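Local coordinates for uncharacterized protein YLR132C (Kluyveromyces marxianus, PDB 6PGL) that probably acts as a nuclease of the 2H superfamily, a likely U6 snRNA phosphodiesterase, and binds uridine monophosphate in its central cleft, at residues I9-L14 with H60-E65; P122-L127 with N151-S156. One frame throughout, in Å; residues are numbered along the deposited sequence.

Contact 1: residues I9-L14 with H60-E65; sequences IGFLFL and HVSLSE. With U5P (uridine-5'-monophosphate), chain E.
Leu-14 and Val-61 face each other as an antiparallel hydrogen-bonded pair: Leu-14 N to Val-61 O is 2.8 Å, and Val-61 N returns a bond to Leu-14 O. One step along, Phe-13 and Ser-62 form a non-hydrogen-bonded pair, and Leu-63 N reaches Leu-12 O. Beyond that a side chain takes over. Ser-64 OG accepts the N-H of Leu-12 at 3.0 Å, nearly straight at 167°, and itself donates to Glu-65 O, so two bonds fix the hydroxyl.

The apolar contacts gather beside Leu-14, whose side chain leaves the sheet together with that of Val-61, shoulder to shoulder. Leu-63 CD1 touches both Leu-14 CG, at 3.9 Å, and Leu-12 CD2, while Val-130 and Val-134 of helix 121-137 also cover Leu-12.

On the face of Phe-13 and Ser-62, the Phe-11 ring turns its edge to Ser-62, CZ lying 3.3 Å from OG. With CG between backbone N and carbonyl carbon (chi1 66°), the His-60 ring brings NE2 2.7 Å from phosphate O3P of the bound uridine monophosphate; Ser-62 OG approaches O1P, doubtfully close. His-60 and Ser-62, on an outer sheet strand, form one His-x-Ser motif of the 2H phosphoesterase fold.

Contact 2: residues P122-L127 with N151-S156; sequences PARGRL and NNLHVS. Unlike the reference sequence in segment 122-127: Pro-122 (reference Gln). With U5P (uridine-5'-monophosphate), chain E.
Arg-124 lays its aliphatic chain along Leu-153, the two side chains running past one another head to tail, with CG of Arg-124 3.8 Å from CD1 of Leu-153. Extended from CG to NE, the arginine carries its guanidinium past the leucine side chain to the backbone, where Leu-153 O sits over the centre of one face, 3.6 Å from Arg-124 CZ. Asn-151 O lies near the edge of the same group, and a water accepts from Arg-124 NH2 at 2.9 Å and donates weakly to Asn-151 O. Leu-127 adds its CD1 to the other contacts of Leu-153 CD1.

Outside this shell, Leu-119 O accepts from Arg-124 NE and Leu-150 O from NH1, which fixes the turn of the guanidinium. Leu-153 also packs on Val-61.

On the far side of 151-156 from the helix lies the nucleotide. His-154 ND1 donates to Asn-152 O at 2.7 Å, almost straight at 176° and in the ring plane, which sets the ring's rotation and directs NE2 to phosphate O2P, 2.6 Å away. Ser-156 OG gives the same oxygen a second bond. Asn-152 ND2 reaches uracil O4 weakly, while Pro-147 O and Gly-149 N hold its amide.

The backbone therefore has two roles. On the helix side the guanidinium lies against its carbonyls, with firm bonds going to Leu-119 O and Leu-150 O; on the other, Asn-152 O ties down ND1 of His-154 and leaves NE2 pointing at the phosphate.

In the fold
From the N terminus, the chain leaves strand 9-16, passes through helix 20-39 and returns as strand 59-68, where contact 1 closes the first loop. It then passes through helix 72-87 and further strands to helix 121-137, and contact 2 closes a second loop at the start of strand 154-161. The two follow in series, neither nesting nor crossing, with centres about 12 Å apart. Contact 1 joins two strands of one four-stranded sheet; contact 2 fastens a helix to the entry of a strand in the other. They meet directly where Val-61 packs on Val-155 and Leu-63 on Leu-127. The phosphate of one uridine monophosphate bridges both, taking a histidine and a serine from each sheet.

Contact 1: residues I9-L14 with H60-E65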
loop_
_atom_site.group_PDB
_atom_site.type_symbol
_atom_site.label_atom_id
_atom_site.label_comp_id
_atom_site.label_asym_id
_atom_site.label_seq_id
_atom_site.Cartn_x
_atom_site.Cartn_y
_atom_site.Cartn_z
ATOM N N ILE A 9 2.688 -18.103 3.870
ATOM C CA ILE A 9 3.001 -16.703 3.562
ATOM C C ILE A 9 2.384 -15.779 4.597
ATOM O O ILE A 9 1.211 -15.933 4.967
ATOM C CB ILE A 9 2.530 -16.299 2.163
ATOM C CG1 ILE A 9 3.458 -16.877 1.101
ATOM C CG2 ILE A 9 2.499 -14.759 2.036
ATOM C CD1 ILE A 9 3.115 -16.350 -0.278
ATOM N N GLY A 10 3.177 -14.828 5.063
ATOM C CA GLY A 10 2.688 -13.793 5.950
ATOM C C GLY A 10 3.023 -12.434 5.375
ATOM O O GLY A 10 3.948 -12.287 4.581
ATOM N N PHE A 11 2.228 -11.435 5.764
ATOM C CA PHE A 11 2.401 -10.082 5.242
ATOM C C PHE A 11 1.822 -9.135 6.288
ATOM O O PHE A 11 0.731 -9.390 6.792
ATOM C CB PHE A 11 1.703 -9.944 3.867
ATOM C CG PHE A 11 1.489 -8.532 3.419
ATOM C CD1 PHE A 11 0.254 -7.922 3.575
ATOM C CD2 PHE A 11 2.521 -7.806 2.842
ATOM C CE1 PHE A 11 0.042 -6.604 3.176
ATOM C CE2 PHE A 11 2.319 -6.470 2.422
ATOM C CZ PHE A 11 1.074 -5.875 2.585
ATOM N N LEU A 12 2.558 -8.082 6.654
ATOM C CA LEU A 12 2.132 -7.148 7.695
ATOM C C LEU A 12 1.699 -5.826 7.072
ATOM O O LEU A 12 2.306 -5.367 6.105
ATOM C CB LEU A 12 3.265 -6.910 8.686
ATOM C CG LEU A 12 2.923 -6.281 10.024
ATOM C CD1 LEU A 12 2.267 -7.310 10.951
ATOM C CD2 LEU A 12 4.194 -5.698 10.661
ATOM N N PHE A 13 0.660 -5.203 7.635
ATOM C CA PHE A 13 0.194 -3.958 7.052
ATOM C C PHE A 13 -0.610 -3.162 8.077
ATOM O O PHE A 13 -1.018 -3.678 9.119
ATOM C CB PHE A 13 -0.619 -4.203 5.746
ATOM C CG PHE A 13 -1.920 -4.988 5.930
ATOM C CD1 PHE A 13 -1.915 -6.364 6.070
ATOM C CD2 PHE A 13 -3.146 -4.321 5.942
ATOM C CE1 PHE A 13 -3.116 -7.088 6.220
ATOM C CE2 PHE A 13 -4.353 -5.033 6.100
ATOM C CZ PHE A 13 -4.334 -6.417 6.243
ATOM N N LEU A 14 -0.808 -1.874 7.769
ATOM C CA LEU A 14 -1.761 -1.040 8.487
ATOM C C LEU A 14 -3.052 -0.966 7.685
ATOM O O LEU A 14 -3.026 -0.799 6.469
ATOM C CB LEU A 14 -1.218 0.382 8.697
ATOM C CG LEU A 14 0.013 0.564 9.590
ATOM C CD1 LEU A 14 0.497 1.989 9.540
ATOM C CD2 LEU A 14 -0.324 0.190 11.019
ATOM N N HIS A 60 -4.362 0.730 2.746
ATOM C CA HIS A 60 -3.367 0.099 3.609
ATOM C C HIS A 60 -2.002 0.746 3.435
ATOM O O HIS A 60 -1.725 1.421 2.436
ATOM C CB HIS A 60 -3.260 -1.428 3.355
ATOM C CG HIS A 60 -2.739 -1.795 1.993
ATOM N ND1 HIS A 60 -3.564 -1.945 0.896
ATOM C CD2 HIS A 60 -1.480 -2.060 1.554
ATOM C CE1 HIS A 60 -2.835 -2.272 -0.164
ATOM N NE2 HIS A 60 -1.568 -2.347 0.209
ATOM N N VAL A 61 -1.173 0.595 4.474
ATOM C CA VAL A 61 0.269 0.794 4.386
ATOM C C VAL A 61 0.895 -0.594 4.480
ATOM O O VAL A 61 0.804 -1.243 5.525
ATOM C CB VAL A 61 0.812 1.730 5.488
ATOM C CG1 VAL A 61 2.335 2.016 5.281
ATOM C CG2 VAL A 61 0.029 3.024 5.556
ATOM N N SER A 62 1.543 -1.053 3.407
ATOM C CA SER A 62 2.322 -2.277 3.498
ATOM C C SER A 62 3.500 -2.058 4.433
ATOM O O SER A 62 4.143 -0.999 4.403
ATOM C CB SER A 62 2.847 -2.723 2.130
ATOM O OG SER A 62 1.803 -2.950 1.193
ATOM N N LEU A 63 3.754 -3.038 5.304
ATOM C CA LEU A 63 4.868 -2.956 6.229
ATOM C C LEU A 63 5.896 -4.063 6.046
ATOM O O LEU A 63 6.892 -4.084 6.773
ATOM C CB LEU A 63 4.364 -2.963 7.683
ATOM C CG LEU A 63 3.443 -1.798 8.092
ATOM C CD1 LEU A 63 2.870 -2.053 9.505
ATOM C CD2 LEU A 63 4.118 -0.412 8.017
ATOM N N SER A 64 5.646 -5.025 5.165
ATOM C CA SER A 64 6.597 -6.089 4.899
ATOM C C SER A 64 6.390 -6.519 3.461
ATOM O O SER A 64 5.343 -6.269 2.866
ATOM C CB SER A 64 6.422 -7.294 5.842
ATOM O OG SER A 64 5.263 -8.023 5.471
ATOM N N GLU A 65 7.431 -7.107 2.893
ATOM C CA GLU A 65 7.329 -7.894 1.679
ATOM C C GLU A 65 6.460 -9.128 1.946
ATOM O O GLU A 65 6.078 -9.426 3.090
ATOM C CB GLU A 65 8.738 -8.309 1.229
ATOM C CG GLU A 65 9.444 -9.146 2.288
ATOM C CD GLU A 65 10.976 -9.200 2.173
ATOM O OE1 GLU A 65 11.529 -10.317 1.972
ATOM O OE2 GLU A 65 11.625 -8.134 2.311
HETATM N N1 U5P E . 6.197 -1.220 -5.115
HETATM C C2 U5P E . 7.212 -0.767 -6.004
HETATM N N3 U5P E . 8.275 -0.115 -5.526
HETATM C C4 U5P E . 8.405 0.109 -4.223
HETATM C C5 U5P E . 7.431 -0.334 -3.331
HETATM C C6 U5P E . 6.319 -1.011 -3.805
HETATM O O2 U5P E . 7.138 -0.945 -7.249
HETATM O O4 U5P E . 9.417 0.729 -3.832
HETATM C "C1'" U5P E . 5.032 -1.948 -5.639
HETATM C "C2'" U5P E . 4.675 -3.188 -4.835
HETATM O "O2'" U5P E . 5.455 -4.286 -5.248
HETATM C "C3'" U5P E . 3.184 -3.350 -5.124
HETATM C "C4'" U5P E . 2.708 -1.929 -5.451
HETATM O "O3'" U5P E . 3.024 -4.188 -6.266
HETATM O "O4'" U5P E . 3.898 -1.112 -5.583
HETATM C "C5'" U5P E . 1.775 -1.308 -4.435
HETATM O "O5'" U5P E . 2.050 -1.757 -3.112
HETATM P P U5P E . 1.104 -1.365 -1.890
HETATM O O1P U5P E . 2.009 -1.444 -0.700
HETATM O O2P U5P E . 0.588 0.030 -2.187
HETATM O O3P U5P E . 0.074 -2.460 -1.876
#

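Contact 2: residues P122-L127 with N151-S156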
loop_
_atom_site.group_PDB
_atom_site.type_symbol
_atom_site.label_atom_id
_atom_site.label_comp_id
_atom_site.label_asym_id
_atom_site.label_seq_id
_atom_site.Cartn_x
_atom_site.Cartn_y
_atom_site.Cartn_z
ATOM N N PRO A 122 7.454 12.167 9.773
ATOM C CA PRO A 122 7.192 11.655 11.135
ATOM C C PRO A 122 6.471 10.317 11.161
ATOM O O PRO A 122 6.719 9.510 12.066
ATOM C CB PRO A 122 6.338 12.762 11.776
ATOM C CG PRO A 122 6.587 13.965 10.957
ATOM C CD PRO A 122 6.817 13.481 9.562
ATOM N N ALA A 123 5.570 10.072 10.209
ATOM C CA ALA A 123 4.854 8.798 10.142
ATOM C C ALA A 123 5.798 7.646 9.832
ATOM O O ALA A 123 5.693 6.568 10.442
ATOM C CB ALA A 123 3.736 8.884 9.098
ATOM N N ARG A 124 6.751 7.855 8.909
ATOM C CA ARG A 124 7.745 6.815 8.647
ATOM C C ARG A 124 8.632 6.598 9.868
ATOM O O ARG A 124 8.950 5.453 10.218
ATOM C CB ARG A 124 8.587 7.174 7.422
ATOM C CG ARG A 124 7.783 7.368 6.154
ATOM C CD ARG A 124 8.642 7.286 4.909
ATOM N NE ARG A 124 8.047 8.034 3.806
ATOM C CZ ARG A 124 8.434 7.949 2.536
ATOM N NH1 ARG A 124 9.425 7.132 2.177
ATOM N NH2 ARG A 124 7.840 8.696 1.617
ATOM N N GLY A 125 8.997 7.692 10.552
ATOM C CA GLY A 125 9.818 7.588 11.746
ATOM C C GLY A 125 9.154 6.798 12.861
ATOM O O GLY A 125 9.809 6.014 13.545
ATOM N N ARG A 126 7.844 6.991 13.064
ATOM C CA ARG A 126 7.137 6.226 14.098
ATOM C C ARG A 126 7.054 4.737 13.771
ATOM O O ARG A 126 6.801 3.938 14.676
ATOM C CB ARG A 126 5.721 6.766 14.321
ATOM C CG ARG A 126 5.642 8.187 14.805
ATOM C CD ARG A 126 6.060 8.339 16.254
ATOM N NE ARG A 126 5.978 9.743 16.674
ATOM C CZ ARG A 126 6.539 10.234 17.774
ATOM N NH1 ARG A 126 6.410 11.526 18.072
ATOM N NH2 ARG A 126 7.216 9.427 18.583
ATOM N N LEU A 127 7.183 4.353 12.498
ATOM C CA LEU A 127 7.110 2.955 12.086
ATOM C C LEU A 127 8.457 2.240 12.070
ATOM O O LEU A 127 8.485 1.025 11.843
ATOM C CB LEU A 127 6.471 2.857 10.700
ATOM C CG LEU A 127 4.966 3.093 10.733
ATOM C CD1 LEU A 127 4.420 3.265 9.320
ATOM C CD2 LEU A 127 4.299 1.933 11.451
ATOM N N ASN A 151 12.140 3.712 2.970
ATOM C CA ASN A 151 12.318 4.523 1.779
ATOM C C ASN A 151 11.125 4.469 0.830
ATOM O O ASN A 151 11.038 5.325 -0.058
ATOM C CB ASN A 151 13.565 4.050 1.030
ATOM C CG ASN A 151 13.412 2.608 0.507
ATOM O OD1 ASN A 151 13.067 2.383 -0.658
ATOM N ND2 ASN A 151 13.632 1.634 1.387
ATOM N N ASN A 152 10.192 3.518 1.005
ATOM C CA ASN A 152 9.082 3.390 0.067
ATOM C C ASN A 152 7.727 3.247 0.756
ATOM O O ASN A 152 6.769 2.792 0.119
ATOM C CB ASN A 152 9.311 2.226 -0.914
ATOM C CG ASN A 152 9.429 0.867 -0.220
ATOM O OD1 ASN A 152 8.908 0.662 0.879
ATOM N ND2 ASN A 152 10.106 -0.071 -0.872
ATOM N N LEU A 153 7.622 3.601 2.034
ATOM C CA LEU A 153 6.325 3.587 2.692
ATOM C C LEU A 153 5.382 4.536 1.976
ATOM O O LEU A 153 5.745 5.682 1.682
ATOM C CB LEU A 153 6.467 3.995 4.152
ATOM C CG LEU A 153 7.203 2.993 5.032
ATOM C CD1 LEU A 153 7.381 3.613 6.437
ATOM C CD2 LEU A 153 6.423 1.672 5.075
ATOM N N HIS A 154 4.164 4.066 1.705
ATOM C CA HIS A 154 3.224 4.855 0.930
ATOM C C HIS A 154 1.821 4.284 1.131
ATOM O O HIS A 154 1.641 3.170 1.634
ATOM C CB HIS A 154 3.604 4.818 -0.552
ATOM C CG HIS A 154 3.411 3.467 -1.156
ATOM N ND1 HIS A 154 4.374 2.479 -1.093
ATOM C CD2 HIS A 154 2.339 2.913 -1.772
ATOM C CE1 HIS A 154 3.904 1.376 -1.659
ATOM N NE2 HIS A 154 2.670 1.614 -2.079
ATOM N N VAL A 155 0.827 5.059 0.704
ATOM C CA VAL A 155 -0.550 4.599 0.566
ATOM C C VAL A 155 -0.915 4.692 -0.912
ATOM O O VAL A 155 -0.758 5.754 -1.519
ATOM C CB VAL A 155 -1.524 5.452 1.401
ATOM C CG1 VAL A 155 -2.963 5.014 1.125
ATOM C CG2 VAL A 155 -1.208 5.358 2.925
ATOM N N SER A 156 -1.406 3.591 -1.492
ATOM C CA SER A 156 -1.956 3.639 -2.844
ATOM C C SER A 156 -3.427 4.017 -2.808
ATOM O O SER A 156 -4.191 3.511 -1.976
ATOM C CB SER A 156 -1.807 2.295 -3.553
ATOM O OG SER A 156 -0.434 2.042 -3.780
HETATM N N1 U5P E . 6.197 -1.220 -5.115
HETATM C C2 U5P E . 7.212 -0.767 -6.004
HETATM N N3 U5P E . 8.275 -0.115 -5.526
HETATM C C4 U5P E . 8.405 0.109 -4.223
HETATM C C5 U5P E . 7.431 -0.334 -3.331
HETATM C C6 U5P E . 6.319 -1.011 -3.805
HETATM O O2 U5P E . 7.138 -0.945 -7.249
HETATM O O4 U5P E . 9.417 0.729 -3.832
HETATM C "C1'" U5P E . 5.032 -1.948 -5.639
HETATM C "C2'" U5P E . 4.675 -3.188 -4.835
HETATM O "O2'" U5P E . 5.455 -4.286 -5.248
HETATM C "C3'" U5P E . 3.184 -3.350 -5.124
HETATM C "C4'" U5P E . 2.708 -1.929 -5.451
HETATM O "O3'" U5P E . 3.024 -4.188 -6.266
HETATM O "O4'" U5P E . 3.898 -1.112 -5.583
HETATM C "C5'" U5P E . 1.775 -1.308 -4.435
HETATM O "O5'" U5P E . 2.050 -1.757 -3.112
HETATM P P U5P E . 1.104 -1.365 -1.890
HETATM O O1P U5P E . 2.009 -1.444 -0.700
HETATM O O2P U5P E . 0.588 0.030 -2.187
HETATM O O3P U5P E . 0.074 -2.460 -1.876
HETATM O O HOH W 1 8.981 7.972 -0.970
#